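PDB 6R7V: mirolysin from Tannerella forsythia, which probably cleaves peptide bonds as a zinc-dependent metallopeptidase of the pappalysin family, captured here as its latent zymogen. Local coordinates for residues V51-N56 with Q60-A65; N134-N139 with G181-Y186. The protein carries 1 engineered substitution. One frame throughout, in Å; residues are numbered along the deposited sequence.

Interaction 1. Residues V51-N56 with Q60-A65; sequences VHVVYN and QNISDA
The side-chain amide of Asn61 lies flat over one face of the Tyr55 ring, the two planes parallel and the two side chains pointing the same way. Its CG sits 3.7 Å above the ring plane, over the centre; OD1 lies over CD1 and CE1, and ND2 over CE2 and CZ. Asn61 CB adds a CH-pi contact, 4.1 Å from the centroid of the Tyr55 ring. Tyr55 reaches this position with chi1 at 64°, its CG lodged between the backbone N and the carbonyl carbon. Asparagine suits the site because its flat amide can lie parallel on the ring at van der Waals distance, while OD1 still takes a weak hydrogen bond from Arg120 on strand 118-122.

The second flat group is the amide of Gln60. Its OE1 accepts the backbone N-H of Asn56, with 2.8 Å between Gln60 OE1 and Asn56 N. The N-H...O angle is 156°. The donor stands above the carbonyl plane, 35° out of it. Gln60 NE2 donates to a water, 2.8 Å away, that also bonds Asn56 OD1; the amide nitrogen of Asn56 is held by Thr123 O. Two further waters join Val54 O to Gln60, one at OE1 and one at the backbone O.

Here the end of strand 45-55 turns toward helix 64-77, the opening of a beta-alpha-beta crossover to the parallel strand 101-105. The chain bends in an inverse gamma turn centred on Asn61, and Ser63 then serves as N-cap, its OG bonded to Gln66 N.

Compact branched residues fill the angle between strand and turn. Val53 CG1 presses on Gln60 O at 3.4 Å, and its other branch, CG2, meets Ile62 CG1 at 4.3 Å; both residues also touch Ile67 of the helix.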
ATOM      1  N   VAL A  51      -2.632  13.583   3.472  1.00 14.30           N
ATOM      2  CA  VAL A  51      -2.122  12.909   4.684  1.00 13.94           C
ATOM      3  C   VAL A  51      -2.810  13.494   5.894  1.00 15.89           C
ATOM      4  O   VAL A  51      -2.721  14.718   6.139  1.00 17.17           O
ATOM      5  CB  VAL A  51      -0.591  13.052   4.782  1.00 16.06           C
ATOM      6  CG1 VAL A  51      -0.065  12.350   6.044  1.00 16.77           C
ATOM      7  CG2 VAL A  51       0.058  12.454   3.537  1.00 15.69           C
ATOM      8  N   HIS A  52      -3.489  12.628   6.658  1.00 13.62           N
ATOM      9  CA  HIS A  52      -4.185  13.026   7.874  1.00 13.45           C
ATOM     10  C   HIS A  52      -3.367  12.644   9.070  1.00 15.73           C
ATOM     11  O   HIS A  52      -3.343  11.455   9.404  1.00 14.95           O
ATOM     12  CB  HIS A  52      -5.572  12.378   7.997  1.00 14.68           C
ATOM     13  CG  HIS A  52      -6.458  12.564   6.814  1.00 16.93           C
ATOM     14  ND1 HIS A  52      -7.040  13.781   6.540  1.00 18.88           N
ATOM     15  CD2 HIS A  52      -6.875  11.660   5.887  1.00 16.72           C
ATOM     16  CE1 HIS A  52      -7.768  13.604   5.444  1.00 17.84           C
ATOM     17  NE2 HIS A  52      -7.716  12.331   5.029  1.00 16.29           N
ATOM     18  N   VAL A  53      -2.712  13.624   9.728  1.00 14.90           N
ATOM     19  CA  VAL A  53      -1.963  13.332  10.961  1.00 15.55           C
ATOM     20  C   VAL A  53      -2.941  13.452  12.114  1.00 15.91           C
ATOM     21  O   VAL A  53      -3.542  14.523  12.308  1.00 17.17           O
ATOM     22  CB  VAL A  53      -0.741  14.257  11.143  1.00 18.15           C
ATOM     23  CG1 VAL A  53       0.041  13.898  12.410  1.00 18.84           C
ATOM     24  CG2 VAL A  53       0.170  14.218   9.917  1.00 16.83           C
ATOM     25  N   VAL A  54      -3.141  12.340  12.853  1.00 14.71           N
ATOM     26  CA  VAL A  54      -4.063  12.311  13.984  1.00 15.02           C
ATOM     27  C   VAL A  54      -3.193  12.062  15.199  1.00 17.34           C
ATOM     28  O   VAL A  54      -2.530  11.027  15.275  1.00 17.05           O
ATOM     29  CB  VAL A  54      -5.162  11.235  13.766  1.00 16.74           C
ATOM     30  CG1 VAL A  54      -6.135  11.222  14.938  1.00 18.30           C
ATOM     31  CG2 VAL A  54      -5.910  11.450  12.430  1.00 16.71           C
ATOM     32  N   TYR A  55      -3.127  13.028  16.118  1.00 16.78           N
ATOM     33  CA  TYR A  55      -2.134  12.960  17.173  1.00 17.16           C
ATOM     34  C   TYR A  55      -2.692  13.216  18.536  1.00 19.55           C
ATOM     35  O   TYR A  55      -3.501  14.129  18.731  1.00 17.75           O
ATOM     36  CB  TYR A  55      -0.980  13.962  16.857  1.00 18.12           C
ATOM     37  CG  TYR A  55      -1.376  15.424  16.837  1.00 18.06           C
ATOM     38  CD1 TYR A  55      -1.920  16.006  15.692  1.00 20.86           C
ATOM     39  CD2 TYR A  55      -1.191  16.227  17.954  1.00 18.08           C
ATOM     40  CE1 TYR A  55      -2.342  17.333  15.686  1.00 23.29           C
ATOM     41  CE2 TYR A  55      -1.600  17.554  17.958  1.00 18.89           C
ATOM     42  CZ  TYR A  55      -2.157  18.107  16.811  1.00 24.60           C
ATOM     43  OH  TYR A  55      -2.532  19.427  16.808  1.00 26.70           O
ATOM     44  N   ASN A  56      -2.158  12.474  19.508  1.00 16.32           N
ATOM     45  CA  ASN A  56      -2.534  12.580  20.915  1.00 17.60           C
ATOM     46  C   ASN A  56      -1.418  13.253  21.707  1.00 20.41           C
ATOM     47  O   ASN A  56      -1.622  13.640  22.854  1.00 21.54           O
ATOM     48  CB  ASN A  56      -2.819  11.167  21.453  1.00 21.13           C
ATOM     49  CG  ASN A  56      -3.106  11.048  22.929  1.00 28.82           C
ATOM     50  OD1 ASN A  56      -2.376  10.359  23.676  1.00 30.07           O
ATOM     51  ND2 ASN A  56      -4.157  11.731  23.392  1.00 24.72           N
ATOM     52  N   GLN A  60       3.599  12.158  18.084  1.00 17.05           N
ATOM     53  CA  GLN A  60       2.703  11.719  17.021  1.00 16.34           C
ATOM     54  C   GLN A  60       2.428  12.813  15.984  1.00 19.27           C
ATOM     55  O   GLN A  60       1.980  12.534  14.860  1.00 18.44           O
ATOM     56  CB  GLN A  60       1.386  11.236  17.629  1.00 16.34           C
ATOM     57  CG  GLN A  60       1.567   9.931  18.374  1.00 17.40           C
ATOM     58  CD  GLN A  60       0.424   9.587  19.275  1.00 22.59           C
ATOM     59  OE1 GLN A  60      -0.690  10.098  19.128  1.00 22.57           O
ATOM     60  NE2 GLN A  60       0.651   8.669  20.207  1.00 18.51           N
ATOM     61  N   ASN A  61       2.721  14.059  16.343  1.00 18.08           N
ATOM     62  CA  ASN A  61       2.517  15.198  15.448  1.00 18.36           C
ATOM     63  C   ASN A  61       3.758  15.374  14.589  1.00 22.11           C
ATOM     64  O   ASN A  61       4.534  16.300  14.773  1.00 22.41           O
ATOM     65  CB  ASN A  61       2.245  16.429  16.303  1.00 19.58           C
ATOM     66  CG  ASN A  61       1.633  17.574  15.567  1.00 23.64           C
ATOM     67  OD1 ASN A  61       1.240  17.476  14.398  1.00 22.41           O
ATOM     68  ND2 ASN A  61       1.545  18.711  16.263  1.00 23.50           N
ATOM     69  N   ILE A  62       3.943  14.470  13.626  1.00 19.41           N
ATOM     70  CA  ILE A  62       5.158  14.410  12.814  1.00 19.60           C
ATOM     71  C   ILE A  62       5.291  15.602  11.859  1.00 22.35           C
ATOM     72  O   ILE A  62       4.301  16.171  11.424  1.00 22.80           O
ATOM     73  CB  ILE A  62       5.280  13.054  12.070  1.00 20.90           C
ATOM     74  CG1 ILE A  62       4.120  12.861  11.066  1.00 20.81           C
ATOM     75  CG2 ILE A  62       5.345  11.907  13.104  1.00 21.62           C
ATOM     76  CD1 ILE A  62       4.421  11.754  10.008  1.00 21.40           C
ATOM     77  N   SER A  63       6.533  15.935  11.506  1.00 21.21           N
ATOM     78  CA  SER A  63       6.864  17.124  10.726  1.00 22.20           C
ATOM     79  C   SER A  63       6.403  17.063   9.268  1.00 25.35           C
ATOM     80  O   SER A  63       6.231  15.982   8.679  1.00 21.87           O
ATOM     81  CB  SER A  63       8.366  17.391  10.774  1.00 23.98           C
ATOM     82  OG  SER A  63       9.093  16.474   9.964  1.00 26.00           O
ATOM     83  N   ASP A  64       6.211  18.246   8.672  1.00 23.96           N
ATOM     84  CA  ASP A  64       5.861  18.338   7.262  1.00 22.49           C
ATOM     85  C   ASP A  64       6.982  17.684   6.423  1.00 23.61           C
ATOM     86  O   ASP A  64       6.687  16.950   5.470  1.00 22.06           O
ATOM     87  CB  ASP A  64       5.702  19.810   6.838  1.00 24.56           C
ATOM     88  CG  ASP A  64       4.424  20.521   7.243  1.00 35.50           C
ATOM     89  OD1 ASP A  64       4.273  21.703   6.879  1.00 39.31           O
ATOM     90  OD2 ASP A  64       3.568  19.888   7.917  1.00 29.85           O
ATOM     91  N   ALA A  65       8.276  17.929   6.805  1.00 21.61           N
ATOM     92  CA  ALA A  65       9.441  17.348   6.113  1.00 21.33           C
ATOM     93  C   ALA A  65       9.373  15.827   6.175  1.00 21.69           C
ATOM     94  O   ALA A  65       9.693  15.182   5.182  1.00 20.01           O
ATOM     95  CB  ALA A  65      10.755  17.851   6.716  1.00 22.42           C
TER
HETATM   96  O   HOH W   1      -2.552   8.795  16.975  1.00 18.96           O
HETATM   97  O   HOH W   2       0.352  10.356  14.268  1.00 19.48           O
HETATM   98  O   HOH W   3      -1.127   8.063  22.343  1.00 25.86           O

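Interaction 2. Residues N134-N139 with G181-Y186; sequences NVKFSN and GVVIHY
Lys136 and Val183 meet where the lysine chain passes obliquely across the valine. From CB, chi1 of -57° sends CG off beside the backbone N, and the extended run through CG and CD carries CE to the valine. CE makes the cross-contact, 3.5 Å from Val183 CG2. The side chain as a whole also touches Trp155 and Tyr166. At the tip NZ has three partners: Asp133 OD1 in a salt bridge, Thr179 O in a hydrogen bond, and a water 2.7 Å from NZ. That water in turn lies 2.9 Å from Gly181 O. A lysine suits this buried place because its methylenes pack against hydrocarbon while its tip still finds oxygen partners.

Val135, one residue earlier in the same 3-10 turn, approaches Val183 tip to tip. Its CG1 sits against both valine branches, 3.8 Å from Val183 CG2 and 3.9 Å from Val183 CG1, and both residues also touch Cys157.

Val183 thus faces the loop, whereas its neighbours Val182 and Ile184 turn to helix 203-212, which carries the zinc ligands His207 and His211. Strand 182-185 runs parallel to 152-157 and antiparallel to 165-167: a mixed sheet, with one antiparallel strand beside parallel ones, packed on the helix that bears the first two zinc-binding histidines, as in metzincin catalytic domains.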
ATOM      1  N   ASN A 134     -11.463   3.554  13.540  1.00 20.04           N
ATOM      2  CA  ASN A 134     -11.800   4.810  14.194  1.00 20.61           C
ATOM      3  C   ASN A 134     -10.921   6.001  13.756  1.00 21.45           C
ATOM      4  O   ASN A 134     -11.363   7.152  13.884  1.00 22.17           O
ATOM      5  CB  ASN A 134     -11.831   4.686  15.730  1.00 20.35           C
ATOM      6  CG  ASN A 134     -10.656   4.013  16.433  1.00 26.28           C
ATOM      7  OD1 ASN A 134      -9.842   3.290  15.841  1.00 22.64           O
ATOM      8  ND2 ASN A 134     -10.565   4.220  17.751  1.00 26.85           N
ATOM      9  N   VAL A 135      -9.718   5.750  13.192  1.00 17.90           N
ATOM     10  CA  VAL A 135      -8.891   6.898  12.766  1.00 16.31           C
ATOM     11  C   VAL A 135      -9.542   7.615  11.560  1.00 17.99           C
ATOM     12  O   VAL A 135      -9.200   8.761  11.254  1.00 16.44           O
ATOM     13  CB  VAL A 135      -7.427   6.441  12.448  1.00 18.07           C
ATOM     14  CG1 VAL A 135      -7.341   5.720  11.096  1.00 17.73           C
ATOM     15  CG2 VAL A 135      -6.459   7.627  12.458  1.00 17.58           C
ATOM     16  N   LYS A 136     -10.471   6.925  10.876  1.00 17.55           N
ATOM     17  CA  LYS A 136     -11.059   7.436   9.644  1.00 16.76           C
ATOM     18  C   LYS A 136     -12.356   8.175   9.879  1.00 21.01           C
ATOM     19  O   LYS A 136     -13.007   8.585   8.910  1.00 21.01           O
ATOM     20  CB  LYS A 136     -11.302   6.258   8.672  1.00 16.78           C
ATOM     21  CG  LYS A 136     -10.033   5.486   8.379  1.00 16.63           C
ATOM     22  CD  LYS A 136     -10.303   4.361   7.395  1.00 18.35           C
ATOM     23  CE  LYS A 136      -9.015   3.608   7.091  1.00 17.93           C
ATOM     24  NZ  LYS A 136      -9.270   2.304   6.410  1.00 17.33           N
ATOM     25  N   PHE A 137     -12.704   8.416  11.145  1.00 19.81           N
ATOM     26  CA  PHE A 137     -13.949   9.088  11.471  1.00 19.39           C
ATOM     27  C   PHE A 137     -13.751  10.176  12.500  1.00 21.91           C
ATOM     28  O   PHE A 137     -13.348   9.907  13.642  1.00 21.86           O
ATOM     29  CB  PHE A 137     -14.977   8.090  11.988  1.00 20.83           C
ATOM     30  CG  PHE A 137     -15.370   7.114  10.910  1.00 22.48           C
ATOM     31  CD1 PHE A 137     -14.953   5.790  10.963  1.00 23.18           C
ATOM     32  CD2 PHE A 137     -16.150   7.527   9.828  1.00 28.15           C
ATOM     33  CE1 PHE A 137     -15.319   4.888   9.954  1.00 25.38           C
ATOM     34  CE2 PHE A 137     -16.496   6.630   8.810  1.00 30.30           C
ATOM     35  CZ  PHE A 137     -16.103   5.313   8.899  1.00 27.48           C
ATOM     36  N   SER A 138     -14.073  11.405  12.116  1.00 20.00           N
ATOM     37  CA  SER A 138     -13.994  12.547  13.023  1.00 19.62           C
ATOM     38  C   SER A 138     -14.783  12.316  14.322  1.00 22.78           C
ATOM     39  O   SER A 138     -14.305  12.670  15.406  1.00 21.15           O
ATOM     40  CB  SER A 138     -14.522  13.793  12.332  1.00 21.94           C
ATOM     41  OG  SER A 138     -13.725  14.124  11.208  1.00 21.85           O
ATOM     42  N   ASN A 139     -15.963  11.675  14.227  1.00 20.79           N
ATOM     43  CA  ASN A 139     -16.801  11.440  15.395  1.00 21.61           C
ATOM     44  C   ASN A 139     -16.232  10.401  16.358  1.00 25.80           C
ATOM     45  O   ASN A 139     -16.654  10.375  17.522  1.00 26.59           O
ATOM     46  CB  ASN A 139     -18.215  11.010  14.964  1.00 23.21           C
ATOM     47  CG  ASN A 139     -18.991  12.067  14.230  1.00 36.87           C
ATOM     48  OD1 ASN A 139     -18.699  13.269  14.287  1.00 28.79           O
ATOM     49  ND2 ASN A 139     -20.014  11.628  13.526  1.00 29.69           N
ATOM     50  N   GLY A 181      -8.440   3.700   1.618  1.00 14.62           N
ATOM     51  CA  GLY A 181      -7.182   4.378   1.862  1.00 15.06           C
ATOM     52  C   GLY A 181      -6.258   3.527   2.679  1.00 14.84           C
ATOM     53  O   GLY A 181      -6.433   2.285   2.756  1.00 14.26           O
ATOM     54  N   VAL A 182      -5.234   4.191   3.271  1.00 13.40           N
ATOM     55  CA  VAL A 182      -4.218   3.455   4.027  0.56 13.22           C
ATOM     56  C   VAL A 182      -3.903   4.165   5.322  1.00 14.42           C
ATOM     57  O   VAL A 182      -4.067   5.394   5.446  1.00 14.25           O
ATOM     58  CB  VAL A 182      -2.916   3.144   3.229  0.56 17.05           C
ATOM     59  CG1 VAL A 182      -3.216   2.428   1.905  0.56 16.59           C
ATOM     60  CG2 VAL A 182      -2.080   4.394   2.986  0.56 16.63           C
ATOM     61  N   VAL A 183      -3.533   3.365   6.337  1.00 13.54           N
ATOM     62  CA  VAL A 183      -3.229   3.874   7.682  1.00 12.77           C
ATOM     63  C   VAL A 183      -1.823   3.410   8.019  1.00 15.23           C
ATOM     64  O   VAL A 183      -1.519   2.202   7.887  1.00 14.24           O
ATOM     65  CB  VAL A 183      -4.247   3.360   8.730  1.00 15.08           C
ATOM     66  CG1 VAL A 183      -3.961   3.963  10.101  1.00 15.14           C
ATOM     67  CG2 VAL A 183      -5.694   3.674   8.326  1.00 15.27           C
ATOM     68  N   ILE A 184      -0.960   4.348   8.473  1.00 12.96           N
ATOM     69  CA  ILE A 184       0.413   4.018   8.803  1.00 12.24           C
ATOM     70  C   ILE A 184       0.748   4.441  10.224  1.00 14.92           C
ATOM     71  O   ILE A 184       0.403   5.553  10.633  1.00 14.99           O
ATOM     72  CB  ILE A 184       1.409   4.678   7.796  1.00 13.96           C
ATOM     73  CG1 ILE A 184       1.051   4.456   6.287  1.00 15.24           C
ATOM     74  CG2 ILE A 184       2.881   4.181   8.063  1.00 14.98           C
ATOM     75  CD1 ILE A 184       1.145   2.915   5.860  1.00 16.21           C
ATOM     76  N   HIS A 185       1.527   3.618  10.938  1.00 14.25           N
ATOM     77  CA  HIS A 185       1.979   3.985  12.287  1.00 14.76           C
ATOM     78  C   HIS A 185       2.907   5.169  12.161  1.00 17.05           C
ATOM     79  O   HIS A 185       3.819   5.150  11.330  1.00 15.59           O
ATOM     80  CB  HIS A 185       2.724   2.786  12.880  1.00 15.87           C
ATOM     81  CG  HIS A 185       2.959   2.868  14.352  1.00 18.52           C
ATOM     82  ND1 HIS A 185       3.662   3.909  14.916  1.00 20.51           N
ATOM     83  CD2 HIS A 185       2.501   2.061  15.335  1.00 21.23           C
ATOM     84  CE1 HIS A 185       3.645   3.688  16.225  1.00 20.45           C
ATOM     85  NE2 HIS A 185       2.938   2.605  16.532  1.00 20.95           N
ATOM     86  N   TYR A 186       2.725   6.181  13.000  1.00 14.25           N
ATOM     87  CA  TYR A 186       3.526   7.413  12.946  1.00 15.12           C
ATOM     88  C   TYR A 186       5.021   7.161  13.085  1.00 18.53           C
ATOM     89  O   TYR A 186       5.804   7.964  12.579  1.00 20.64           O
ATOM     90  CB  TYR A 186       3.041   8.413  14.010  1.00 16.51           C
ATOM     91  CG  TYR A 186       3.504   8.127  15.423  1.00 17.26           C
ATOM     92  CD1 TYR A 186       2.841   7.197  16.227  1.00 18.59           C
ATOM     93  CD2 TYR A 186       4.612   8.779  15.960  1.00 17.75           C
ATOM     94  CE1 TYR A 186       3.287   6.902  17.516  1.00 18.26           C
ATOM     95  CE2 TYR A 186       5.069   8.486  17.241  1.00 18.23           C
ATOM     96  CZ  TYR A 186       4.395   7.559  18.021  1.00 20.24           C
ATOM     97  OH  TYR A 186       4.815   7.307  19.304  1.00 23.88           O
TER
HETATM   98  O   HOH W   4      -6.886   1.375   5.449  1.00 19.76           O

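Overall arrangement
From the N terminus, the last residues of strand 45-55 form the first half of interaction 1, which closes a tight three-residue loop before helix 64-77 begins. The chain then lays down strands 101-105 and 118-122, and interaction 2 opens in the loop that follows; it closes on strand 182-185, after strands 152-157 and 165-167. The two are in series, neither nested nor crossed, yet they reach the same mixed sheet, with centres about 11 Å apart. They also touch: Gln60 CG packs on Tyr186 CE1 at 3.6 Å, and Val54 CG2 on Val135 CG2 at 3.9 Å. Interaction 1 ties the end of strand 45-55 to the turn before helix 64-77, interaction 2 the loop 134-139 to strand 182-185.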